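Local coordinates for protein Cwp19 (Clostridioides difficile, PDB 5OQ3) that probably hydrolyses a bond in the bacterial cell wall, the crystallised part being the TIM-barrel glycoside hydrolase domain of a longer S-layer protein, at residues Trp250-Ser255 / Gly264-Val269; Gly243-Gly248 / Val288-Trp293. All blocks are in the same frame, centred on the assembly; numbering follows the deposited sequence. Where two conformers were deposited one is given.

Contact 1: residues Trp250-Ser255 / Gly264-Val269; sequences WRNKSS and GNESYV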
loop_
_atom_site.group_PDB
_atom_site.type_symbol
_atom_site.label_atom_id
_atom_site.label_comp_id
_atom_site.label_asym_id
_atom_site.label_seq_id
_atom_site.Cartn_x
_atom_site.Cartn_y
_atom_site.Cartn_z
ATOM N N TRP A 250 12.204 7.705 6.254
ATOM C CA TRP A 250 11.498 7.989 7.498
ATOM C C TRP A 250 11.872 9.396 8.007
ATOM O O TRP A 250 11.020 10.305 7.990
ATOM C CB TRP A 250 11.817 6.898 8.512
ATOM C CG TRP A 250 11.332 7.191 9.883
ATOM C CD1 TRP A 250 10.025 7.165 10.329
ATOM C CD2 TRP A 250 12.133 7.564 11.014
ATOM N NE1 TRP A 250 9.985 7.493 11.670
ATOM C CE2 TRP A 250 11.253 7.779 12.104
ATOM C CE3 TRP A 250 13.493 7.821 11.192
ATOM C CZ2 TRP A 250 11.699 8.192 13.358
ATOM C CZ3 TRP A 250 13.933 8.180 12.479
ATOM C CH2 TRP A 250 13.045 8.376 13.510
ATOM N N ARG A 251 13.161 9.581 8.321
ATOM C CA ARG A 251 13.710 10.914 8.622
ATOM C C ARG A 251 15.138 10.928 8.071
ATOM O O ARG A 251 15.860 9.939 8.190
ATOM C CB ARG A 251 13.793 11.241 10.124
ATOM C CG ARG A 251 12.473 11.227 10.824
ATOM C CD ARG A 251 12.574 11.710 12.251
ATOM N NE ARG A 251 12.617 13.154 12.325
ATOM C CZ ARG A 251 12.622 13.846 13.460
ATOM N NH1 ARG A 251 12.565 15.158 13.412
ATOM N NH2 ARG A 251 12.715 13.230 14.627
ATOM N N ASN A 252 15.550 12.073 7.523
ATOM C CA ASN A 252 16.922 12.282 7.172
ATOM C C ASN A 252 17.791 12.519 8.436
ATOM O O ASN A 252 17.319 13.046 9.458
ATOM C CB ASN A 252 17.044 13.475 6.234
ATOM C CG ASN A 252 16.229 13.329 4.967
ATOM O OD1 ASN A 252 16.278 12.291 4.306
ATOM N ND2 ASN A 252 15.510 14.397 4.587
ATOM N N LYS A 253 19.069 12.151 8.336
ATOM C CA LYS A 253 20.027 12.357 9.420
ATOM C C LYS A 253 20.124 13.827 9.824
ATOM O O LYS A 253 20.320 14.153 11.002
ATOM C CB LYS A 253 21.398 11.783 9.036
ATOM C CG LYS A 253 22.400 11.717 10.175
ATOM C CD LYS A 253 23.584 10.819 9.822
ATOM C CE LYS A 253 23.234 9.343 9.946
ATOM N NZ LYS A 253 24.416 8.487 9.676
ATOM N N SER A 254 19.947 14.716 8.850
ATOM C CA SER A 254 19.929 16.149 9.121
ATOM C C SER A 254 18.777 16.605 10.049
ATOM O O SER A 254 18.873 17.679 10.646
ATOM C CB SER A 254 19.878 16.920 7.801
ATOM O OG SER A 254 18.743 16.557 7.021
ATOM N N SER A 255 17.703 15.815 10.156
ATOM C CA SER A 255 16.593 16.099 11.106
ATOM C C SER A 255 16.674 15.262 12.389
ATOM O O SER A 255 16.105 15.641 13.402
ATOM C CB SER A 255 15.238 15.784 10.470
ATOM O OG SER A 255 15.077 16.476 9.263
ATOM N N GLY A 264 15.720 15.157 0.996
ATOM C CA GLY A 264 14.361 15.023 0.422
ATOM C C GLY A 264 13.292 14.487 1.373
ATOM O O GLY A 264 13.506 14.400 2.570
ATOM N N ASN A 265 12.165 14.082 0.803
ATOM C CA ASN A 265 10.929 13.981 1.569
ATOM C C ASN A 265 10.946 12.867 2.600
ATOM O O ASN A 265 11.353 11.751 2.327
ATOM C CB ASN A 265 9.705 13.887 0.643
ATOM C CG ASN A 265 9.346 15.229 0.004
ATOM O OD1 ASN A 265 9.923 16.266 0.329
ATOM N ND2 ASN A 265 8.381 15.212 -0.894
ATOM N N GLU A 266 10.491 13.224 3.793
ATOM C CA GLU A 266 10.467 12.362 4.946
ATOM C C GLU A 266 9.047 11.983 5.312
ATOM O O GLU A 266 8.196 12.840 5.465
ATOM C CB GLU A 266 11.066 13.147 6.110
ATOM C CG GLU A 266 12.516 13.537 5.924
ATOM C CD GLU A 266 12.976 14.590 6.922
ATOM O OE1 GLU A 266 12.470 15.719 6.855
ATOM O OE2 GLU A 266 13.838 14.295 7.740
ATOM N N SER A 267 8.813 10.684 5.494
ATOM C CA SER A 267 7.466 10.217 5.859
ATOM C C SER A 267 7.000 10.688 7.232
ATOM O O SER A 267 5.798 10.954 7.416
ATOM C CB SER A 267 7.344 8.705 5.767
ATOM O OG SER A 267 7.921 8.033 6.878
ATOM N N TYR A 268 7.943 10.900 8.150
ATOM C CA TYR A 268 7.638 11.325 9.514
ATOM C C TYR A 268 6.921 12.692 9.543
ATOM O O TYR A 268 6.074 12.902 10.394
ATOM C CB TYR A 268 8.956 11.371 10.279
ATOM C CG TYR A 268 8.907 11.771 11.711
ATOM C CD1 TYR A 268 8.733 10.810 12.702
ATOM C CD2 TYR A 268 9.124 13.077 12.100
ATOM C CE1 TYR A 268 8.769 11.153 14.039
ATOM C CE2 TYR A 268 9.107 13.417 13.426
ATOM C CZ TYR A 268 8.939 12.456 14.394
ATOM O OH TYR A 268 8.979 12.819 15.718
ATOM N N VAL A 269 7.373 13.581 8.650
ATOM C CA VAL A 269 7.104 15.022 8.624
ATOM C C VAL A 269 6.008 15.323 7.607
ATOM O O VAL A 269 5.102 16.136 7.850
ATOM C CB VAL A 269 8.403 15.782 8.165
ATOM C CG1 VAL A 269 8.216 17.296 8.087
ATOM C CG2 VAL A 269 9.565 15.458 9.088
HETATM O O HOH W 1 15.222 17.060 5.888
#
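Glu266 OE2 draws in the facing loop: Asn252 N donates to it at 2.8 Å (N-H...O angle 157°), on the anti side of the carboxylate and slightly out of its plane. Ser255 OG stands 2.9 Å from the same OE2, an uncertain bond because a second acceptor competes for its proton. Glutamate suits this place because its extended chain reaches from the helix start to the backbone N-H of the facing loop. The Asn252 amide lies nearly parallel over this carboxylate. Its ND2 gives one bond to Gly264 O at 2.8 Å and another to water 1 at 3.0 Å, while OD1 is taken by Thr262. Gly264 has a positive phi, at which a CB would press on the preceding carbonyl O. This is the long loop after the fifth barrel strand, 241-244, where residues 250-255 fold back against the start of helix 267-270. Glu266 is the N-cap residue of that helix, and in its first turn Tyr268 N bonds to Trp250 O at 3.1 Å. Arg251 bends at chi3 (80°), laying its guanidinium flat on the Tyr268 ring, centres 4.1 Å apart and planes at 12°, with CD over the same face; arginine's flat, delocalised cation suits an electron-rich ring. The Tyr268 edge turns toward the face of Trp250 in an offset edge-to-face pair, centroids 5.5 Å apart, and Trp250 NE1 bonds to Asp274.

Contact 2: residues Gly243-Gly248 / Val288-Trp293; sequences GVSPAG and VPQLYW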
loop_
_atom_site.group_PDB
_atom_site.type_symbol
_atom_site.label_atom_id
_atom_site.label_comp_id
_atom_site.label_asym_id
_atom_site.label_seq_id
_atom_site.Cartn_x
_atom_site.Cartn_y
_atom_site.Cartn_z
ATOM N N GLY A 243 0.481 -5.692 7.014
ATOM C CA GLY A 243 1.678 -4.938 6.688
ATOM C C GLY A 243 1.384 -3.616 6.027
ATOM O O GLY A 243 0.298 -3.379 5.496
ATOM N N VAL A 244 2.427 -2.767 6.049
ATOM C CA VAL A 244 2.325 -1.441 5.484
ATOM C C VAL A 244 3.570 -1.175 4.674
ATOM O O VAL A 244 4.685 -1.527 5.059
ATOM C CB VAL A 244 2.189 -0.367 6.634
ATOM C CG1 VAL A 244 2.108 1.037 6.084
ATOM C CG2 VAL A 244 1.011 -0.688 7.518
ATOM N N SER A 245 3.337 -0.472 3.560
ATOM C CA SER A 245 4.394 -0.023 2.687
ATOM C C SER A 245 4.487 1.506 2.697
ATOM O O SER A 245 3.771 2.178 1.940
ATOM C CB SER A 245 4.165 -0.517 1.260
ATOM O OG SER A 245 5.162 -0.127 0.356
ATOM N N PRO A 246 5.356 2.079 3.562
ATOM C CA PRO A 246 5.559 3.520 3.610
ATOM C C PRO A 246 6.579 3.972 2.580
ATOM O O PRO A 246 7.304 3.172 1.953
ATOM C CB PRO A 246 6.056 3.726 5.026
ATOM C CG PRO A 246 6.946 2.528 5.213
ATOM C CD PRO A 246 6.243 1.376 4.503
ATOM N N ALA A 247 6.643 5.283 2.452
ATOM C CA ALA A 247 7.701 5.879 1.648
ATOM C C ALA A 247 9.092 5.467 2.218
ATOM O O ALA A 247 9.247 5.103 3.394
ATOM C CB ALA A 247 7.556 7.381 1.650
ATOM N N GLY A 248 10.091 5.555 1.358
ATOM C CA GLY A 248 11.390 4.973 1.631
ATOM C C GLY A 248 12.314 5.704 2.601
ATOM O O GLY A 248 13.307 5.116 3.060
ATOM N N VAL A 288 7.276 -2.548 4.235
ATOM C CA VAL A 288 7.787 -2.539 2.856
ATOM C C VAL A 288 8.209 -1.131 2.446
ATOM O O VAL A 288 7.506 -0.460 1.685
ATOM C CB VAL A 288 6.786 -3.144 1.845
ATOM C CG1 VAL A 288 7.470 -3.365 0.520
ATOM C CG2 VAL A 288 6.137 -4.396 2.377
ATOM N N PRO A 289 9.361 -0.632 2.941
ATOM C CA PRO A 289 9.767 0.687 2.506
ATOM C C PRO A 289 9.917 0.709 0.987
ATOM O O PRO A 289 10.480 -0.214 0.380
ATOM C CB PRO A 289 11.108 0.904 3.226
ATOM C CG PRO A 289 11.568 -0.483 3.592
ATOM C CD PRO A 289 10.358 -1.313 3.777
ATOM N N GLN A 290 9.444 1.815 0.379
ATOM C CA GLN A 290 9.503 1.969 -1.071
ATOM C C GLN A 290 10.838 2.608 -1.440
ATOM O O GLN A 290 11.024 3.828 -1.363
ATOM C CB GLN A 290 8.309 2.835 -1.510
ATOM C CG GLN A 290 7.015 2.112 -1.255
ATOM C CD GLN A 290 5.761 2.925 -1.599
ATOM O OE1 GLN A 290 5.787 3.950 -2.254
ATOM N NE2 GLN A 290 4.634 2.420 -1.160
ATOM N N LEU A 291 11.793 1.740 -1.800
ATOM C CA LEU A 291 13.134 2.185 -2.162
ATOM C C LEU A 291 13.251 2.289 -3.652
ATOM O O LEU A 291 14.077 1.621 -4.296
ATOM C CB LEU A 291 14.186 1.239 -1.556
ATOM C CG LEU A 291 14.111 1.033 -0.032
ATOM C CD1 LEU A 291 15.376 0.290 0.427
ATOM C CD2 LEU A 291 13.924 2.317 0.742
ATOM N N TYR A 292 12.511 3.244 -4.199
ATOM C CA TYR A 292 12.401 3.376 -5.640
ATOM C C TYR A 292 13.466 4.313 -6.196
ATOM O O TYR A 292 13.162 5.268 -6.927
ATOM C CB TYR A 292 10.986 3.856 -6.010
ATOM C CG TYR A 292 9.809 3.039 -5.520
ATOM C CD1 TYR A 292 9.920 1.695 -5.180
ATOM C CD2 TYR A 292 8.545 3.602 -5.497
ATOM C CE1 TYR A 292 8.808 0.957 -4.818
ATOM C CE2 TYR A 292 7.437 2.869 -5.105
ATOM C CZ TYR A 292 7.570 1.528 -4.798
ATOM O OH TYR A 292 6.482 0.779 -4.429
ATOM N N TRP A 293 14.723 3.990 -5.900
ATOM C CA TRP A 293 15.834 4.777 -6.346
ATOM C C TRP A 293 16.971 3.837 -6.765
ATOM O O TRP A 293 17.081 2.721 -6.270
ATOM C CB TRP A 293 16.347 5.645 -5.204
ATOM C CG TRP A 293 15.341 6.665 -4.716
ATOM C CD1 TRP A 293 14.916 7.800 -5.378
ATOM C CD2 TRP A 293 14.645 6.657 -3.469
ATOM N NE1 TRP A 293 14.013 8.485 -4.617
ATOM C CE2 TRP A 293 13.832 7.816 -3.436
ATOM C CE3 TRP A 293 14.654 5.808 -2.358
ATOM C CZ2 TRP A 293 13.041 8.135 -2.340
ATOM C CZ3 TRP A 293 13.847 6.115 -1.279
ATOM C CH2 TRP A 293 13.038 7.259 -1.284
HETATM O O HOH W 2 9.534 6.466 -1.359
#
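Ser245 OG is tied twice in the dense part of this contact: it donates to Val288 O at 2.7 Å, in the carbonyl plane, and accepts from Gln290 NE2 at 3.0 Å, in the amide plane. With OG anti to the backbone N (chi1 -179°), the small serine places its hydroxyl between the two chains. Backbone bonds flank it, Val288 N to Val244 O at 2.9 Å and Gln290 N to Pro246 O at 3.0 Å; Pro246, lacking an N-H, still accepts. At Gly248 the absence of a side chain lets CA come within 3.2 Å of Gln290 O and meet the edge of the Trp293 ring. On the side of Gly248 N the packing gives way to water: no direct bond forms to Gln290 O, and water 2 bridges them, 2.9 Å from the nitrogen and 3.0 Å from the oxygen. These chains leave the C-terminal ends of adjacent parallel strands 241-244 and 286-287 of the TIM barrel, the end where TIM-barrel hydrolases typically carry the active site. Gln290 NE2 also bonds to Asp191, Trp31 of strand 27-32 touches Ser245 and Val288, Pro246 packs on helix 275-280, and Leu291 and Trp293 rest on helix 302-313.

Contact 2 is buried near the middle of the chain and joins the continuations of two neighbouring barrel strands, whereas contact 1 lies farther out, about 20 Å from the chain centre, and closes one long loop upon itself. The segments 243-248 and 250-255 adjoin in sequence, and contact 1 is nested within the loop that contact 2 closes, 39 residues lying between the segments of contact 2; the contact centres are about 14 Å apart. In the interior, a serine hydroxyl and a glutamine amide supplement backbone bonds, and a glycine permits close approach. Contact 1, partly buried, adds a carboxylate, a guanidinium-ring stack and an aromatic pair to its backbone bond. Helix 275-280 touches both.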